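PDB 4MKX: inositol dehydrogenase from Lactobacillus casei, which probably oxidises scyllo-inositol with NAD as coenzyme, as a dehydrogenase of the Gfo/Idh/MocA family. Local coordinates for residues K30-N35 with F108-I113; V84-P89 with L94-S99. All coordinates share one frame; numbering follows the deposited sequence.

Both interactions belong to the Rossmann-type domain and lie on opposite faces of its parallel sheet, their centres about 10 Å apart. Interaction 1 brings helix 27-38 to the end of strand 106-109, while interaction 2 sets helix 93-102 against strand 83-86, the neighbour of 106-109. I86 ties the two together through its backbone: I86 N lies 2.8 Å from F108 O and I86 O 3.0 Å from E110 N, both probable hydrogen bonds. The stacked rings of F85 and F108 continue the join, and H93 bonds to the carbonyls of both S88 and P112. These strand ends probably border the coenzyme cleft, which is empty of coenzyme in this apo structure.

Interaction 1: K30-N35 with F108-I113; sequences KIHATN and FSEKPI
H32 NE2 donates a nearly straight hydrogen bond of 2.8 Å to E110 OE2, with an N-H...O angle of 171°. The oxygen sits at the imidazole edge, close to the ring plane, and accepts the bond through its anti lone pair, on the side away from OE1; ring and carboxylate are nearly coplanar, 24° apart. H32 reaches across from helix 27-38 with CG anti to its carbonyl carbon (chi1 -76°). On the other side of the ring, ND1 bonds to E311 OE2 of helix 304-319, an oxygen that also accepts from N35 ND2, and two carboxylates thus fix the rotation of the imidazole. E110 is bent at its second torsion, and its other oxygen, OE1, is met by the following backbone amide, K111 N, at 3.2 Å from well outside the carboxylate plane.

An aromatic contact accompanies the polar one. F108 turns its edge toward the face of H32 in a T-shaped pair with centroids 5.4 Å apart, and F108 CE1 comes within 4.0 Å of H32 NE2. E310 of helix 304-319 touches the side chains of H32, F108 and E110.

E110, K111 and P112, the last preceded by a cis peptide, form the Glu-Lys-Pro sequence characteristic of this family. Buried between the carboxylates of E110 and E311, the imidazole of H32 is likely to be stabilised in its doubly protonated, cationic form.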
ATOM      1  N   LYS A  30      25.104 -11.573  21.360  1.00 15.83           N
ATOM      2  CA  LYS A  30      25.874 -11.986  20.189  1.00 17.66           C
ATOM      3  C   LYS A  30      25.753 -10.980  19.055  1.00 16.90           C
ATOM      4  O   LYS A  30      26.716 -10.754  18.321  1.00 17.23           O
ATOM      5  CB  LYS A  30      25.455 -13.390  19.729  1.00 19.99           C
ATOM      6  CG  LYS A  30      26.063 -14.491  20.597  1.00 24.95           C
ATOM      7  CD  LYS A  30      25.589 -15.879  20.207  1.00 26.61           C
ATOM      8  CE  LYS A  30      26.316 -16.923  21.056  1.00 32.88           C
ATOM      9  NZ  LYS A  30      26.049 -18.321  20.623  1.00 39.50           N
ATOM     10  N   ILE A  31      24.578 -10.373  18.913  1.00 15.67           N
ATOM     11  CA  ILE A  31      24.408  -9.317  17.922  1.00 15.51           C
ATOM     12  C   ILE A  31      25.327  -8.132  18.209  1.00 13.68           C
ATOM     13  O   ILE A  31      26.069  -7.692  17.334  1.00 12.60           O
ATOM     14  CB  ILE A  31      22.934  -8.866  17.829  1.00 16.75           C
ATOM     15  CG1 ILE A  31      22.072 -10.026  17.315  1.00 18.97           C
ATOM     16  CG2 ILE A  31      22.796  -7.643  16.925  1.00 15.59           C
ATOM     17  CD1 ILE A  31      20.583  -9.784  17.421  1.00 22.11           C
ATOM     18  N   HIS A  32      25.299  -7.624  19.439  1.00 11.01           N
ATOM     19  CA  HIS A  32      26.155  -6.512  19.815  1.00 11.25           C
ATOM     20  C   HIS A  32      27.624  -6.879  19.656  1.00 12.41           C
ATOM     21  O   HIS A  32      28.424  -6.084  19.169  1.00 13.06           O
ATOM     22  CB  HIS A  32      25.907  -6.101  21.274  1.00 11.23           C
ATOM     23  CG  HIS A  32      24.647  -5.314  21.486  1.00 11.21           C
ATOM     24  ND1 HIS A  32      24.317  -4.208  20.728  1.00 13.06           N
ATOM     25  CD2 HIS A  32      23.659  -5.444  22.402  1.00 12.63           C
ATOM     26  CE1 HIS A  32      23.169  -3.711  21.151  1.00 13.17           C
ATOM     27  NE2 HIS A  32      22.750  -4.439  22.175  1.00 12.76           N
ATOM     28  N   ALA A  33      27.980  -8.077  20.106  1.00 11.14           N
ATOM     29  CA  ALA A  33      29.380  -8.508  20.071  1.00 13.33           C
ATOM     30  C   ALA A  33      29.888  -8.585  18.639  1.00 14.57           C
ATOM     31  O   ALA A  33      30.978  -8.102  18.335  1.00 16.30           O
ATOM     32  CB  ALA A  33      29.536  -9.851  20.757  1.00 15.30           C
ATOM     33  N   THR A  34      29.094  -9.195  17.768  1.00 12.55           N
ATOM     34  CA  THR A  34      29.472  -9.334  16.358  1.00 15.09           C
ATOM     35  C   THR A  34      29.604  -7.965  15.709  1.00 16.47           C
ATOM     36  O   THR A  34      30.557  -7.704  14.976  1.00 16.16           O
ATOM     37  CB  THR A  34      28.441 -10.168  15.595  1.00 18.40           C
ATOM     38  OG1 THR A  34      28.330 -11.452  16.215  1.00 19.79           O
ATOM     39  CG2 THR A  34      28.845 -10.351  14.135  1.00 18.94           C
ATOM     40  N   ASN A  35      28.650  -7.083  15.982  1.00 13.78           N
ATOM     41  CA  ASN A  35      28.692  -5.749  15.409  1.00 13.40           C
ATOM     42  C   ASN A  35      29.922  -4.971  15.853  1.00 16.20           C
ATOM     43  O   ASN A  35      30.609  -4.361  15.037  1.00 15.77           O
ATOM     44  CB  ASN A  35      27.426  -4.973  15.762  1.00 10.39           C
ATOM     45  CG  ASN A  35      26.217  -5.424  14.982  1.00 12.69           C
ATOM     46  OD1 ASN A  35      26.324  -6.150  13.986  1.00 16.44           O
ATOM     47  ND2 ASN A  35      25.051  -4.988  15.424  1.00 13.04           N
ATOM     48  N   PHE A 108      27.442   1.027  28.459  1.00 12.41           N
ATOM     49  CA  PHE A 108      26.209   0.834  27.706  1.00 13.47           C
ATOM     50  C   PHE A 108      25.456  -0.297  28.386  1.00 11.78           C
ATOM     51  O   PHE A 108      26.008  -1.387  28.590  1.00 13.61           O
ATOM     52  CB  PHE A 108      26.527   0.440  26.260  1.00 10.61           C
ATOM     53  CG  PHE A 108      25.300   0.129  25.423  1.00 11.51           C
ATOM     54  CD1 PHE A 108      24.708  -1.134  25.471  1.00 10.63           C
ATOM     55  CD2 PHE A 108      24.768   1.085  24.577  1.00 14.40           C
ATOM     56  CE1 PHE A 108      23.578  -1.430  24.706  1.00 13.17           C
ATOM     57  CE2 PHE A 108      23.640   0.796  23.798  1.00 13.37           C
ATOM     58  CZ  PHE A 108      23.052  -0.469  23.869  1.00 12.92           C
ATOM     59  N   SER A 109      24.187  -0.076  28.711  1.00  9.50           N
ATOM     60  CA  SER A 109      23.400  -1.153  29.291  1.00 10.81           C
ATOM     61  C   SER A 109      22.162  -1.398  28.459  1.00  9.92           C
ATOM     62  O   SER A 109      21.504  -0.453  28.058  1.00 11.55           O
ATOM     63  CB  SER A 109      22.983  -0.785  30.719  1.00 14.15           C
ATOM     64  OG  SER A 109      22.159  -1.787  31.270  1.00 13.63           O
ATOM     65  N   GLU A 110      21.842  -2.660  28.208  1.00 10.30           N
ATOM     66  CA  GLU A 110      20.533  -2.963  27.643  1.00 10.48           C
ATOM     67  C   GLU A 110      19.416  -2.602  28.605  1.00 12.27           C
ATOM     68  O   GLU A 110      19.628  -2.465  29.816  1.00 14.64           O
ATOM     69  CB  GLU A 110      20.413  -4.444  27.267  1.00 12.30           C
ATOM     70  CG  GLU A 110      20.854  -4.739  25.843  1.00 12.26           C
ATOM     71  CD  GLU A 110      20.014  -3.990  24.817  1.00 13.05           C
ATOM     72  OE1 GLU A 110      18.850  -3.638  25.117  1.00 11.95           O
ATOM     73  OE2 GLU A 110      20.512  -3.747  23.697  1.00 14.63           O
ATOM     74  N   LYS A 111      18.220  -2.430  28.053  1.00 11.40           N
ATOM     75  CA  LYS A 111      17.032  -2.266  28.875  1.00 13.50           C
ATOM     76  C   LYS A 111      16.670  -3.581  29.557  1.00 12.48           C
ATOM     77  O   LYS A 111      17.087  -4.655  29.115  1.00 13.61           O
ATOM     78  CB  LYS A 111      15.863  -1.772  28.005  1.00 16.38           C
ATOM     79  CG  LYS A 111      15.402  -2.759  26.912  1.00 16.91           C
ATOM     80  CD  LYS A 111      14.294  -3.700  27.421  1.00 21.42           C
ATOM     81  CE  LYS A 111      14.028  -4.842  26.439  1.00 24.12           C
ATOM     82  NZ  LYS A 111      13.070  -5.841  26.993  1.00 27.88           N
ATOM     83  N   PRO A 112      15.905  -3.512  30.660  1.00 14.58           N
ATOM     84  CA  PRO A 112      15.559  -2.310  31.420  1.00 13.69           C
ATOM     85  C   PRO A 112      16.753  -1.970  32.279  1.00 13.45           C
ATOM     86  O   PRO A 112      17.662  -2.795  32.387  1.00 16.33           O
ATOM     87  CB  PRO A 112      14.418  -2.787  32.325  1.00 15.36           C
ATOM     88  CG  PRO A 112      14.692  -4.224  32.547  1.00 18.14           C
ATOM     89  CD  PRO A 112      15.354  -4.731  31.271  1.00 15.80           C
ATOM     90  N   ILE A 113      16.773  -0.789  32.875  1.00 12.16           N
ATOM     91  CA  ILE A 113      17.915  -0.451  33.726  1.00 12.20           C
ATOM     92  C   ILE A 113      17.974  -1.378  34.938  1.00 16.38           C
ATOM     93  O   ILE A 113      19.054  -1.766  35.397  1.00 15.28           O
ATOM     94  CB  ILE A 113      17.895   1.043  34.134  1.00 12.01           C
ATOM     95  CG1 ILE A 113      19.225   1.453  34.774  1.00 14.18           C
ATOM     96  CG2 ILE A 113      16.699   1.382  35.050  1.00 14.51           C
ATOM     97  CD1 ILE A 113      19.380   2.950  34.895  1.00 18.83           C
TER

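Interaction 2: V84-P89 with L94-S99; sequences VFIVSP and LQQIES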
ATOM      1  N   VAL A  84      32.146  -0.953  28.757  1.00 13.39           N
ATOM      2  CA  VAL A  84      31.485  -2.243  28.864  1.00 12.54           C
ATOM      3  C   VAL A  84      30.117  -2.197  28.194  1.00 11.34           C
ATOM      4  O   VAL A  84      29.471  -1.157  28.195  1.00 14.59           O
ATOM      5  CB  VAL A  84      31.296  -2.678  30.333  1.00 15.73           C
ATOM      6  CG1 VAL A  84      32.633  -2.793  31.037  1.00 18.19           C
ATOM      7  CG2 VAL A  84      30.407  -1.694  31.073  1.00 20.01           C
ATOM      8  N   PHE A  85      29.702  -3.326  27.628  1.00 11.81           N
ATOM      9  CA  PHE A  85      28.339  -3.495  27.140  1.00 13.73           C
ATOM     10  C   PHE A  85      27.695  -4.511  28.047  1.00 14.79           C
ATOM     11  O   PHE A  85      28.162  -5.654  28.137  1.00 13.49           O
ATOM     12  CB  PHE A  85      28.336  -4.054  25.717  1.00 15.30           C
ATOM     13  CG  PHE A  85      28.080  -3.023  24.655  1.00 12.89           C
ATOM     14  CD1 PHE A  85      28.964  -1.966  24.473  1.00 15.09           C
ATOM     15  CD2 PHE A  85      26.972  -3.123  23.830  1.00 13.98           C
ATOM     16  CE1 PHE A  85      28.740  -1.011  23.495  1.00 17.63           C
ATOM     17  CE2 PHE A  85      26.729  -2.166  22.854  1.00 16.09           C
ATOM     18  CZ  PHE A  85      27.618  -1.114  22.684  1.00 14.78           C
ATOM     19  N   ILE A  86      26.629  -4.107  28.730  1.00 12.23           N
ATOM     20  CA  ILE A  86      25.956  -4.994  29.652  1.00 13.34           C
ATOM     21  C   ILE A  86      24.723  -5.578  28.985  1.00 12.47           C
ATOM     22  O   ILE A  86      23.740  -4.873  28.735  1.00 13.51           O
ATOM     23  CB  ILE A  86      25.603  -4.258  30.942  1.00 13.52           C
ATOM     24  CG1 ILE A  86      26.898  -3.884  31.664  1.00 13.74           C
ATOM     25  CG2 ILE A  86      24.726  -5.128  31.851  1.00 14.39           C
ATOM     26  CD1 ILE A  86      26.727  -2.816  32.732  1.00 15.45           C
ATOM     27  N   VAL A  87      24.795  -6.868  28.666  1.00 12.28           N
ATOM     28  CA  VAL A  87      23.707  -7.549  27.982  1.00 14.28           C
ATOM     29  C   VAL A  87      23.330  -8.826  28.747  1.00 16.97           C
ATOM     30  O   VAL A  87      22.891  -9.817  28.170  1.00 16.32           O
ATOM     31  CB  VAL A  87      24.071  -7.845  26.497  1.00 12.33           C
ATOM     32  CG1 VAL A  87      22.806  -7.947  25.651  1.00 14.02           C
ATOM     33  CG2 VAL A  87      24.967  -6.751  25.932  1.00 15.38           C
ATOM     34  N   SER A  88      23.516  -8.772  30.065  1.00 16.30           N
ATOM     35  CA  SER A  88      23.153  -9.846  30.982  1.00 16.50           C
ATOM     36  C   SER A  88      21.655  -9.816  31.262  1.00 17.79           C
ATOM     37  O   SER A  88      20.970  -8.875  30.856  1.00 16.30           O
ATOM     38  CB  SER A  88      23.907  -9.645  32.294  1.00 14.86           C
ATOM     39  OG  SER A  88      23.788  -8.304  32.739  1.00 16.14           O
ATOM     40  N   PRO A  89      21.130 -10.847  31.947  1.00 17.16           N
ATOM     41  CA  PRO A  89      19.712 -10.763  32.318  1.00 17.73           C
ATOM     42  C   PRO A  89      19.430  -9.540  33.194  1.00 18.66           C
ATOM     43  O   PRO A  89      20.320  -9.066  33.895  1.00 16.72           O
ATOM     44  CB  PRO A  89      19.487 -12.049  33.108  1.00 20.05           C
ATOM     45  CG  PRO A  89      20.497 -13.007  32.550  1.00 22.52           C
ATOM     46  CD  PRO A  89      21.701 -12.178  32.235  1.00 21.29           C
ATOM     47  N   LEU A  94      21.856  -3.495  37.317  1.00 16.45           N
ATOM     48  CA  LEU A  94      22.241  -2.469  38.283  1.00 12.90           C
ATOM     49  C   LEU A  94      23.591  -2.732  38.942  1.00 14.66           C
ATOM     50  O   LEU A  94      24.414  -1.825  39.030  1.00 16.70           O
ATOM     51  CB  LEU A  94      21.164  -2.299  39.360  1.00 13.12           C
ATOM     52  CG  LEU A  94      19.806  -1.847  38.817  1.00 12.05           C
ATOM     53  CD1 LEU A  94      18.805  -1.761  39.948  1.00 14.59           C
ATOM     54  CD2 LEU A  94      19.942  -0.501  38.154  1.00 15.14           C
ATOM     55  N   GLN A  95      23.832  -3.963  39.380  1.00 15.51           N
ATOM     56  CA  GLN A  95      25.081  -4.256  40.089  1.00 16.87           C
ATOM     57  C   GLN A  95      26.274  -4.192  39.139  1.00 16.80           C
ATOM     58  O   GLN A  95      27.370  -3.767  39.531  1.00 18.25           O
ATOM     59  CB  GLN A  95      25.016  -5.599  40.827  1.00 20.61           C
ATOM     60  CG  GLN A  95      24.978  -6.839  39.942  1.00 24.17           C
ATOM     61  CD  GLN A  95      25.224  -8.120  40.728  0.30 25.11           C
ATOM     62  OE1 GLN A  95      25.027  -8.164  41.943  0.14 26.02           O
ATOM     63  NE2 GLN A  95      25.660  -9.167  40.036  0.63 28.10           N
ATOM     64  N   GLN A  96      26.054  -4.572  37.880  1.00 15.87           N
ATOM     65  CA  GLN A  96      27.125  -4.520  36.885  1.00 15.89           C
ATOM     66  C   GLN A  96      27.400  -3.089  36.413  1.00 15.30           C
ATOM     67  O   GLN A  96      28.561  -2.710  36.204  1.00 15.86           O
ATOM     68  CB  GLN A  96      26.844  -5.485  35.728  1.00 15.29           C
ATOM     69  CG  GLN A  96      26.897  -6.957  36.156  1.00 16.66           C
ATOM     70  CD  GLN A  96      26.431  -7.917  35.091  1.00 18.31           C
ATOM     71  OE1 GLN A  96      25.866  -7.511  34.075  1.00 17.80           O
ATOM     72  NE2 GLN A  96      26.656  -9.207  35.318  1.00 18.84           N
ATOM     73  N   ILE A  97      26.345  -2.294  36.258  1.00 15.12           N
ATOM     74  CA  ILE A  97      26.488  -0.865  35.990  1.00 10.49           C
ATOM     75  C   ILE A  97      27.339  -0.178  37.081  1.00 17.80           C
ATOM     76  O   ILE A  97      28.286   0.542  36.775  1.00 18.02           O
ATOM     77  CB  ILE A  97      25.117  -0.169  35.885  1.00 15.08           C
ATOM     78  CG1 ILE A  97      24.418  -0.540  34.579  1.00 11.84           C
ATOM     79  CG2 ILE A  97      25.273   1.337  35.919  1.00 14.06           C
ATOM     80  CD1 ILE A  97      22.936  -0.149  34.598  1.00 14.39           C
ATOM     81  N   GLU A  98      26.988  -0.391  38.347  1.00 16.96           N
ATOM     82  CA  GLU A  98      27.720   0.224  39.453  1.00 16.87           C
ATOM     83  C   GLU A  98      29.187  -0.184  39.483  1.00 18.75           C
ATOM     84  O   GLU A  98      30.071   0.659  39.640  1.00 19.60           O
ATOM     85  CB  GLU A  98      27.043  -0.095  40.792  1.00 15.23           C
ATOM     86  CG  GLU A  98      25.718   0.637  40.982  1.00 17.78           C
ATOM     87  CD  GLU A  98      25.063   0.330  42.310  1.00 19.55           C
ATOM     88  OE1 GLU A  98      25.749  -0.195  43.212  1.00 23.12           O
ATOM     89  OE2 GLU A  98      23.861   0.619  42.451  1.00 19.96           O
ATOM     90  N   SER A  99      29.440  -1.480  39.338  1.00 14.87           N
ATOM     91  CA  SER A  99      30.803  -1.988  39.347  1.00 16.79           C
ATOM     92  C   SER A  99      31.637  -1.417  38.209  1.00 21.02           C
ATOM     93  O   SER A  99      32.799  -1.045  38.403  1.00 19.99           O
ATOM     94  CB  SER A  99      30.795  -3.503  39.250  1.00 18.07           C
ATOM     95  OG  SER A  99      32.085  -3.978  38.929  0.46 21.52           O
TER
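S88 OG gives its proton to Q96 OE1 in a short hydrogen bond of 2.6 Å, which joins segments 84-89 and 94-99. The hydroxyl approaches the amide oxygen at a C=O...O angle of 134° and about 30° out of the carbonyl plane, off to the side of the group. Q96 spans the distance because its chain is extended beyond CG (chi2 172°). The S88 carbonyl is held too, by H93 NE2 at the start of the same helix.

Van der Waals packing centres on I86, which points at the helix and divides its branches. CG2 lies against the amide oxygen, 3.5 Å from Q96 OE1. The apolar contacts are made by CD1, which reaches I97 CG1 at 3.7 Å, the two isoleucine side chains crossing at about a right angle, and I86 CD1 also rests 4.0 Å from Q96 CB. Replacing Q96 by an alanine would probably leave the S88 hydroxyl without this acceptor and open a gap beside I86 CG2.

I86 and I97 also both touch V107 on strand 106-109. The contact joins the first strand and the helix of the beta-alpha-beta unit 83-86, 93-102, 106-109, the repeating unit of the Rossmann fold.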